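Local coordinates for protein Uly1 (Catenovulum maritimum, PDB 7DRQ) that cleaves the algal polysaccharide ulvan, as a calcium-binding lyase of polysaccharide lyase family 24 from a marine bacterium, at residues A[348-362]-A[396-409]. Residues are numbered along the deposited sequence; the frame is centred on the assembly and turned at random.
Sequences GFDWTVTENGDLHLI and FPPASQLYTAGENI. With CA (calcium ion), chain D.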
ATOM      1  N   GLY A 348      -7.451   9.871   0.886  1.00 12.68           N
ATOM      2  CA  GLY A 348      -8.426   9.643   1.930  1.00 12.75           C
ATOM      3  C   GLY A 348      -9.444   8.567   1.629  1.00 10.11           C
ATOM      4  O   GLY A 348     -10.452   8.476   2.337  1.00 13.46           O
ATOM      5  N   PHE A 349      -9.221   7.743   0.615  1.00 10.78           N
ATOM      6  CA  PHE A 349     -10.192   6.721   0.251  1.00  9.08           C
ATOM      7  C   PHE A 349      -9.787   5.378   0.840  1.00 11.86           C
ATOM      8  O   PHE A 349      -8.615   4.991   0.785  1.00 12.47           O
ATOM      9  CB  PHE A 349     -10.325   6.585  -1.265  1.00 12.23           C
ATOM     10  CG  PHE A 349     -11.168   5.421  -1.671  1.00  9.54           C
ATOM     11  CD1 PHE A 349     -12.547   5.477  -1.536  1.00  9.30           C
ATOM     12  CD2 PHE A 349     -10.586   4.238  -2.126  1.00 10.58           C
ATOM     13  CE1 PHE A 349     -13.341   4.385  -1.900  1.00 10.41           C
ATOM     14  CE2 PHE A 349     -11.374   3.146  -2.475  1.00 11.98           C
ATOM     15  CZ  PHE A 349     -12.747   3.220  -2.368  1.00 10.96           C
ATOM     16  N   ASP A 350     -10.761   4.666   1.398  1.00  9.67           N
ATOM     17  CA  ASP A 350     -10.508   3.311   1.872  1.00 10.04           C
ATOM     18  C   ASP A 350     -11.840   2.586   1.968  1.00 12.10           C
ATOM     19  O   ASP A 350     -12.906   3.199   1.878  1.00 11.95           O
ATOM     20  CB  ASP A 350      -9.772   3.310   3.218  1.00  9.93           C
ATOM     21  CG  ASP A 350      -9.045   1.997   3.483  1.00 14.55           C
ATOM     22  OD1 ASP A 350      -8.900   1.187   2.539  1.00 12.61           O
ATOM     23  OD2 ASP A 350      -8.625   1.779   4.639  1.00 12.77           O
ATOM     24  N   TRP A 351     -11.764   1.268   2.169  1.00 11.22           N
ATOM     25  CA  TRP A 351     -12.952   0.426   2.219  1.00  9.25           C
ATOM     26  C   TRP A 351     -12.613  -0.850   2.980  1.00 10.76           C
ATOM     27  O   TRP A 351     -11.445  -1.211   3.137  1.00 12.34           O
ATOM     28  CB  TRP A 351     -13.458   0.089   0.810  1.00 12.26           C
ATOM     29  CG  TRP A 351     -12.464  -0.717   0.070  1.00 10.77           C
ATOM     30  CD1 TRP A 351     -11.380  -0.256  -0.620  1.00 10.54           C
ATOM     31  CD2 TRP A 351     -12.417  -2.143  -0.003  1.00  9.12           C
ATOM     32  NE1 TRP A 351     -10.670  -1.316  -1.139  1.00 11.09           N
ATOM     33  CE2 TRP A 351     -11.286  -2.484  -0.773  1.00 12.86           C
ATOM     34  CE3 TRP A 351     -13.224  -3.165   0.508  1.00  9.29           C
ATOM     35  CZ2 TRP A 351     -10.944  -3.811  -1.053  1.00 10.53           C
ATOM     36  CZ3 TRP A 351     -12.883  -4.483   0.237  1.00 11.74           C
ATOM     37  CH2 TRP A 351     -11.749  -4.794  -0.539  1.00 11.41           C
ATOM     38  N   THR A 352     -13.653  -1.543   3.427  1.00 10.37           N
ATOM     39  CA  THR A 352     -13.485  -2.872   4.000  1.00  9.67           C
ATOM     40  C   THR A 352     -14.829  -3.580   3.925  1.00 11.14           C
ATOM     41  O   THR A 352     -15.862  -2.962   3.656  1.00 10.00           O
ATOM     42  CB  THR A 352     -12.963  -2.802   5.444  1.00 11.52           C
ATOM     43  OG1 THR A 352     -12.649  -4.122   5.906  1.00 12.85           O
ATOM     44  CG2 THR A 352     -14.020  -2.194   6.354  1.00 12.61           C
ATOM     45  N   VAL A 353     -14.796  -4.896   4.115  1.00  9.59           N
ATOM     46  CA  VAL A 353     -15.996  -5.700   4.301  1.00  8.62           C
ATOM     47  C   VAL A 353     -15.770  -6.546   5.542  1.00  9.07           C
ATOM     48  O   VAL A 353     -14.746  -7.227   5.645  1.00 12.92           O
ATOM     49  CB  VAL A 353     -16.311  -6.598   3.078  1.00  9.88           C
ATOM     50  CG1 VAL A 353     -17.601  -7.400   3.327  1.00 10.66           C
ATOM     51  CG2 VAL A 353     -16.424  -5.765   1.805  1.00 10.01           C
ATOM     52  N   THR A 354     -16.705  -6.489   6.489  1.00  9.08           N
ATOM     53  CA  THR A 354     -16.553  -7.247   7.727  1.00 10.15           C
ATOM     54  C   THR A 354     -16.856  -8.727   7.501  1.00 10.31           C
ATOM     55  O   THR A 354     -17.390  -9.134   6.468  1.00 11.94           O
ATOM     56  CB  THR A 354     -17.497  -6.740   8.810  1.00 11.27           C
ATOM     57  OG1 THR A 354     -18.836  -7.123   8.451  1.00 10.70           O
ATOM     58  CG2 THR A 354     -17.413  -5.210   8.962  1.00  9.33           C
ATOM     59  N   GLU A 355     -16.531  -9.536   8.512  1.00 10.02           N
ATOM     60  CA  GLU A 355     -16.840 -10.962   8.485  1.00 12.92           C
ATOM     61  C   GLU A 355     -18.336 -11.251   8.435  1.00 12.89           C
ATOM     62  O   GLU A 355     -18.714 -12.416   8.241  1.00 12.37           O
ATOM     63  CB  GLU A 355     -16.222 -11.660   9.709  1.00 12.56           C
ATOM     64  CG  GLU A 355     -16.968 -11.370  10.999  1.00 16.68           C
ATOM     65  CD  GLU A 355     -16.415 -12.132  12.192  1.00 24.24           C
ATOM     66  OE1 GLU A 355     -15.288 -12.662  12.097  1.00 24.54           O
ATOM     67  OE2 GLU A 355     -17.117 -12.201  13.220  1.00 25.35           O
ATOM     68  N   ASN A 356     -19.192 -10.244   8.610  1.00 11.60           N
ATOM     69  CA  ASN A 356     -20.632 -10.405   8.460  1.00  9.06           C
ATOM     70  C   ASN A 356     -21.149  -9.777   7.173  1.00  9.94           C
ATOM     71  O   ASN A 356     -22.366  -9.632   6.999  1.00 10.67           O
ATOM     72  CB  ASN A 356     -21.353  -9.814   9.670  1.00 12.22           C
ATOM     73  CG  ASN A 356     -20.976 -10.524  10.936  1.00 15.54           C
ATOM     74  OD1 ASN A 356     -20.745 -11.715  10.907  1.00 10.77           O
ATOM     75  ND2 ASN A 356     -20.859  -9.787  12.048  1.00 13.95           N
ATOM     76  N   GLY A 357     -20.254  -9.429   6.261  1.00  9.05           N
ATOM     77  CA  GLY A 357     -20.679  -8.950   4.961  1.00 10.61           C
ATOM     78  C   GLY A 357     -21.034  -7.488   4.920  1.00 11.52           C
ATOM     79  O   GLY A 357     -21.523  -7.027   3.884  1.00 12.36           O
ATOM     80  N   ASP A 358     -20.822  -6.751   6.018  1.00 12.41           N
ATOM     81  CA  ASP A 358     -21.050  -5.308   6.017  1.00 11.28           C
ATOM     82  C   ASP A 358     -20.021  -4.624   5.133  1.00 10.13           C
ATOM     83  O   ASP A 358     -18.816  -4.793   5.321  1.00 10.31           O
ATOM     84  CB  ASP A 358     -20.957  -4.722   7.432  1.00  8.80           C
ATOM     85  CG  ASP A 358     -21.708  -5.538   8.463  1.00 11.08           C
ATOM     86  OD1 ASP A 358     -22.950  -5.638   8.354  1.00 12.97           O
ATOM     87  OD2 ASP A 358     -21.054  -6.075   9.390  1.00 12.90           O
ATOM     88  N   LEU A 359     -20.496  -3.828   4.190  1.00 11.53           N
ATOM     89  CA  LEU A 359     -19.636  -3.110   3.260  1.00 11.37           C
ATOM     90  C   LEU A 359     -19.482  -1.670   3.733  1.00 11.83           C
ATOM     91  O   LEU A 359     -20.478  -1.005   4.021  1.00 11.16           O
ATOM     92  CB  LEU A 359     -20.228  -3.141   1.852  1.00 13.04           C
ATOM     93  CG  LEU A 359     -19.655  -2.145   0.845  1.00 13.27           C
ATOM     94  CD1 LEU A 359     -18.228  -2.514   0.521  1.00 11.13           C
ATOM     95  CD2 LEU A 359     -20.517  -2.093  -0.423  1.00 13.82           C
ATOM     96  N   HIS A 360     -18.239  -1.189   3.782  1.00 11.71           N
ATOM     97  CA  HIS A 360     -17.919   0.144   4.281  1.00 12.00           C
ATOM     98  C   HIS A 360     -16.898   0.797   3.365  1.00  9.73           C
ATOM     99  O   HIS A 360     -15.888   0.173   3.029  1.00 12.89           O
ATOM    100  CB  HIS A 360     -17.355   0.075   5.706  1.00 11.18           C
ATOM    101  CG  HIS A 360     -18.353  -0.381   6.717  1.00  9.22           C
ATOM    102  ND1 HIS A 360     -19.142   0.497   7.427  1.00  9.20           N
ATOM    103  CD2 HIS A 360     -18.714  -1.621   7.118  1.00 11.02           C
ATOM    104  CE1 HIS A 360     -19.952  -0.181   8.217  1.00 10.50           C
ATOM    105  NE2 HIS A 360     -19.702  -1.469   8.060  1.00 11.70           N
ATOM    106  N   LEU A 361     -17.150   2.051   2.975  1.00 11.81           N
ATOM    107  CA  LEU A 361     -16.205   2.850   2.198  1.00  9.45           C
ATOM    108  C   LEU A 361     -16.158   4.270   2.738  1.00 12.49           C
ATOM    109  O   LEU A 361     -17.192   4.845   3.087  1.00 11.66           O
ATOM    110  CB  LEU A 361     -16.574   2.920   0.709  1.00  8.54           C
ATOM    111  CG  LEU A 361     -16.931   1.586   0.045  1.00 11.83           C
ATOM    112  CD1 LEU A 361     -18.449   1.366   0.006  1.00 11.34           C
ATOM    113  CD2 LEU A 361     -16.340   1.533  -1.352  1.00 11.84           C
ATOM    114  N   ILE A 362     -14.959   4.849   2.762  1.00 10.88           N
ATOM    115  CA  ILE A 362     -14.777   6.210   3.246  1.00 10.77           C
ATOM    116  C   ILE A 362     -14.028   7.016   2.191  1.00 10.19           C
ATOM    117  O   ILE A 362     -13.313   6.472   1.347  1.00 10.09           O
ATOM    118  CB  ILE A 362     -14.029   6.258   4.593  1.00 11.95           C
ATOM    119  CG1 ILE A 362     -12.630   5.666   4.460  1.00 12.62           C
ATOM    120  CG2 ILE A 362     -14.831   5.526   5.666  1.00 13.69           C
ATOM    121  CD1 ILE A 362     -11.759   5.919   5.683  1.00 10.26           C
ATOM    122  N   PHE A 396     -18.888  11.926   9.741  1.00 17.68           N
ATOM    123  CA  PHE A 396     -17.760  11.012   9.858  1.00 16.42           C
ATOM    124  C   PHE A 396     -16.500  11.811  10.163  1.00 17.93           C
ATOM    125  O   PHE A 396     -16.302  12.883   9.573  1.00 16.91           O
ATOM    126  CB  PHE A 396     -17.579  10.204   8.562  1.00 16.48           C
ATOM    127  CG  PHE A 396     -16.555   9.117   8.664  1.00 14.47           C
ATOM    128  CD1 PHE A 396     -16.825   7.963   9.387  1.00 15.46           C
ATOM    129  CD2 PHE A 396     -15.325   9.246   8.046  1.00 14.88           C
ATOM    130  CE1 PHE A 396     -15.876   6.950   9.495  1.00 14.56           C
ATOM    131  CE2 PHE A 396     -14.369   8.238   8.148  1.00 18.82           C
ATOM    132  CZ  PHE A 396     -14.645   7.089   8.880  1.00 16.17           C
ATOM    133  N   PRO A 397     -15.639  11.333  11.061  1.00 19.17           N
ATOM    134  CA  PRO A 397     -14.477  12.136  11.475  1.00 20.80           C
ATOM    135  C   PRO A 397     -13.398  12.139  10.408  1.00 18.78           C
ATOM    136  O   PRO A 397     -13.478  11.389   9.420  1.00 22.24           O
ATOM    137  CB  PRO A 397     -14.001  11.425  12.755  1.00 21.88           C
ATOM    138  CG  PRO A 397     -14.401  10.025  12.553  1.00 18.21           C
ATOM    139  CD  PRO A 397     -15.742  10.095  11.850  1.00 19.87           C
ATOM    140  N   PRO A 398     -12.365  12.969  10.566  1.00 17.66           N
ATOM    141  CA  PRO A 398     -11.278  12.988   9.577  1.00 16.82           C
ATOM    142  C   PRO A 398     -10.393  11.754   9.632  1.00 23.91           C
ATOM    143  O   PRO A 398      -9.208  11.861   9.949  1.00 34.38           O
ATOM    144  CB  PRO A 398     -10.484  14.248   9.955  1.00 19.66           C
ATOM    145  CG  PRO A 398     -11.422  15.065  10.787  1.00 27.47           C
ATOM    146  CD  PRO A 398     -12.230  14.064  11.540  1.00 20.43           C
ATOM    147  N   ALA A 399     -10.938  10.585   9.327  1.00 15.94           N
ATOM    148  CA  ALA A 399     -10.144   9.366   9.286  1.00 16.37           C
ATOM    149  C   ALA A 399      -9.866   9.003   7.835  1.00 14.23           C
ATOM    150  O   ALA A 399     -10.696   9.232   6.964  1.00 15.76           O
ATOM    151  CB  ALA A 399     -10.868   8.218   9.991  1.00 16.00           C
ATOM    152  N   SER A 400      -8.688   8.440   7.580  1.00 13.01           N
ATOM    153  CA  SER A 400      -8.257   8.136   6.217  1.00 18.24           C
ATOM    154  C   SER A 400      -8.229   6.649   5.894  1.00 17.58           C
ATOM    155  O   SER A 400      -8.070   6.294   4.720  1.00 16.14           O
ATOM    156  CB  SER A 400      -6.864   8.733   5.961  1.00 19.35           C
ATOM    157  OG  SER A 400      -5.896   8.097   6.777  1.00 24.70           O
ATOM    158  N   GLN A 401      -8.381   5.773   6.888  1.00 12.67           N
ATOM    159  CA  GLN A 401      -8.350   4.339   6.650  1.00 15.07           C
ATOM    160  C   GLN A 401      -9.374   3.646   7.539  1.00 13.86           C
ATOM    161  O   GLN A 401      -9.756   4.162   8.592  1.00 13.45           O
ATOM    162  CB  GLN A 401      -6.930   3.776   6.874  1.00 16.88           C
ATOM    163  CG  GLN A 401      -6.048   4.032   5.646  1.00 23.85           C
ATOM    164  CD  GLN A 401      -4.662   3.437   5.738  1.00 29.38           C
ATOM    165  OE1 GLN A 401      -4.470   2.233   5.544  1.00 30.45           O
ATOM    166  NE2 GLN A 401      -3.676   4.286   6.004  1.00 32.13           N
ATOM    167  N   LEU A 402      -9.842   2.482   7.088  1.00 10.88           N
ATOM    168  CA  LEU A 402     -10.758   1.647   7.857  1.00 13.28           C
ATOM    169  C   LEU A 402     -10.181   0.245   7.982  1.00 14.96           C
ATOM    170  O   LEU A 402      -9.561  -0.270   7.045  1.00 14.92           O
ATOM    171  CB  LEU A 402     -12.148   1.556   7.207  1.00 14.84           C
ATOM    172  CG  LEU A 402     -13.296   2.503   7.545  1.00 19.37           C
ATOM    173  CD1 LEU A 402     -14.589   1.911   6.965  1.00 13.58           C
ATOM    174  CD2 LEU A 402     -13.423   2.761   9.048  1.00 16.33           C
ATOM    175  N   TYR A 403     -10.405  -0.379   9.134  1.00 11.68           N
ATOM    176  CA  TYR A 403      -9.947  -1.728   9.413  1.00 11.47           C
ATOM    177  C   TYR A 403     -11.118  -2.560   9.929  1.00 14.03           C
ATOM    178  O   TYR A 403     -12.183  -2.031  10.269  1.00 10.66           O
ATOM    179  CB  TYR A 403      -8.798  -1.697  10.433  1.00 10.31           C
ATOM    180  CG  TYR A 403      -7.718  -0.741  10.009  1.00 10.07           C
ATOM    181  CD1 TYR A 403      -6.758  -1.126   9.079  1.00 12.87           C
ATOM    182  CD2 TYR A 403      -7.670   0.560  10.504  1.00 11.42           C
ATOM    183  CE1 TYR A 403      -5.776  -0.257   8.671  1.00 14.03           C
ATOM    184  CE2 TYR A 403      -6.683   1.437  10.100  1.00 12.52           C
ATOM    185  CZ  TYR A 403      -5.743   1.022   9.180  1.00 14.15           C
ATOM    186  OH  TYR A 403      -4.746   1.881   8.774  1.00 13.64           O
ATOM    187  N   THR A 404     -10.920  -3.878  10.006  1.00 14.22           N
ATOM    188  CA  THR A 404     -11.998  -4.721  10.501  1.00 13.01           C
ATOM    189  C   THR A 404     -11.441  -5.933  11.226  1.00 12.28           C
ATOM    190  O   THR A 404     -10.362  -6.442  10.901  1.00 13.54           O
ATOM    191  CB  THR A 404     -12.954  -5.163   9.373  1.00 10.43           C
ATOM    192  OG1 THR A 404     -14.149  -5.712   9.949  1.00 11.41           O
ATOM    193  CG2 THR A 404     -12.302  -6.210   8.437  1.00 12.57           C
ATOM    194  N   ALA A 405     -12.187  -6.371  12.236  1.00 10.93           N
ATOM    195  CA  ALA A 405     -11.903  -7.607  12.944  1.00  8.65           C
ATOM    196  C   ALA A 405     -13.174  -8.001  13.669  1.00 14.60           C
ATOM    197  O   ALA A 405     -13.882  -7.137  14.192  1.00 13.95           O
ATOM    198  CB  ALA A 405     -10.734  -7.468  13.934  1.00 12.99           C
ATOM    199  N   GLY A 406     -13.469  -9.298  13.674  1.00 14.43           N
ATOM    200  CA  GLY A 406     -14.707  -9.747  14.283  1.00 14.37           C
ATOM    201  C   GLY A 406     -15.891  -9.044  13.660  1.00 12.69           C
ATOM    202  O   GLY A 406     -15.924  -8.791  12.452  1.00 14.65           O
ATOM    203  N   GLU A 407     -16.866  -8.682  14.489  1.00 11.32           N
ATOM    204  CA  GLU A 407     -18.044  -8.013  13.954  1.00 15.75           C
ATOM    205  C   GLU A 407     -17.852  -6.515  13.760  1.00 15.90           C
ATOM    206  O   GLU A 407     -18.817  -5.832  13.393  1.00 13.83           O
ATOM    207  CB  GLU A 407     -19.243  -8.257  14.874  1.00 18.49           C
ATOM    208  CG  GLU A 407     -19.127  -7.599  16.231  1.00 20.41           C
ATOM    209  CD  GLU A 407     -20.435  -7.634  17.008  1.00 27.04           C
ATOM    210  OE1 GLU A 407     -21.433  -8.172  16.491  1.00 29.00           O
ATOM    211  OE2 GLU A 407     -20.472  -7.106  18.132  1.00 27.79           O
ATOM    212  N   ASN A 408     -16.651  -5.980  13.985  1.00 13.01           N
ATOM    213  CA  ASN A 408     -16.456  -4.539  14.081  1.00 14.30           C
ATOM    214  C   ASN A 408     -15.647  -3.973  12.921  1.00 13.04           C
ATOM    215  O   ASN A 408     -14.921  -4.683  12.221  1.00 14.60           O
ATOM    216  CB  ASN A 408     -15.743  -4.176  15.390  1.00 13.39           C
ATOM    217  CG  ASN A 408     -16.541  -4.576  16.602  1.00 18.64           C
ATOM    218  OD1 ASN A 408     -17.734  -4.289  16.689  1.00 17.07           O
ATOM    219  ND2 ASN A 408     -15.895  -5.255  17.537  1.00 22.11           N
ATOM    220  N   ILE A 409     -15.775  -2.657  12.745  1.00 10.69           N
ATOM    221  CA  ILE A 409     -14.821  -1.880  11.969  1.00 10.35           C
ATOM    222  C   ILE A 409     -14.114  -0.922  12.921  1.00 11.69           C
ATOM    223  O   ILE A 409     -14.608  -0.605  14.006  1.00 10.63           O
ATOM    224  CB  ILE A 409     -15.476  -1.102  10.803  1.00  9.51           C
ATOM    225  CG1 ILE A 409     -16.568  -0.163  11.333  1.00 11.29           C
ATOM    226  CG2 ILE A 409     -16.008  -2.075   9.748  1.00  9.02           C
ATOM    227  CD1 ILE A 409     -17.196   0.739  10.231  1.00 10.33           C
TER
HETATM  228 CA    CA D 602     -22.010 -13.816  11.053  1.00 24.81          CA
HETATM  229  O   HOH W   1     -10.725  10.220   4.423  1.00 16.38           O
HETATM  230  O   HOH W   2      -6.581   6.296   2.422  1.00 18.74           O
HETATM  231  O   HOH W   3      -6.412   0.337   5.062  1.00 25.01           O
HETATM  232  O   HOH W   4     -14.453  -8.451  10.304  1.00 12.82           O
HETATM  233  O   HOH W   5     -12.076 -11.394  12.367  1.00 25.94           O
HETATM  234  O   HOH W   6     -20.007 -14.490   9.729  1.00 19.25           O
HETATM  235  O   HOH W   7     -20.970  -6.935  11.912  1.00 16.38           O
HETATM  236  O   HOH W   8     -23.875 -12.038  10.928  1.00 13.70           O
HETATM  237  O   HOH W   9     -22.374 -13.092  13.357  1.00 13.52           O
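D350 OD2 takes the backbone N-H of L402 at 2.8 Å (N to OD2) in a nearly straight bond, 166° at the hydrogen, on the anti side of the carboxylate and somewhat out of its plane. A bridging water that also serves Q401 OE1 donates to the same oxygen. D350 reaches L402 because its CG lies anti to the backbone N (chi1 -159°), while OD1 forms a salt bridge with K267. One further water bridges G348 O and A399 O, another F349 O and S400 O. On the neighbouring strand, I362 faces the other chain segment: CG2 meets F396 CZ at 3.6 Å and also L402 CD1, while CD1 lies along the S400-Q401 backbone. H360, held at ND1 by H380 and at NE2 by the N-H of G427, receives I409 CD1 over one ring face, 3.6 Å from the centroid. The sequence family is that of beta-propellers, and the contact joins two successive antiparallel sheets, consistent with neighbouring blades: strands 350-353 and 403-405 run 14° from parallel, their axes 7.0 Å apart. T352 and T404 cross between them, T404 CG2 beside T352 OG1. T354 OG1 accepts the N-H groups of N356, as an ST turn, and D358, and donates to D358 OD2 at 2.6 Å; T354 CG2 lies 3.5 Å from I409 CG2. With an alanine in place of T354, D358 OD2 would probably lose its hydroxyl mate and a gap would open beside I409 and T404. T404 OG1, one residue before the type II' turn 405-408, donates to N408 O at 2.6 Å and, through a water, reaches E355 N and G406 O. Beyond, E355 CG and its carboxylate lie along G406, and N356 OD1 binds a calcium ion at 2.5 Å, three waters being further ligands.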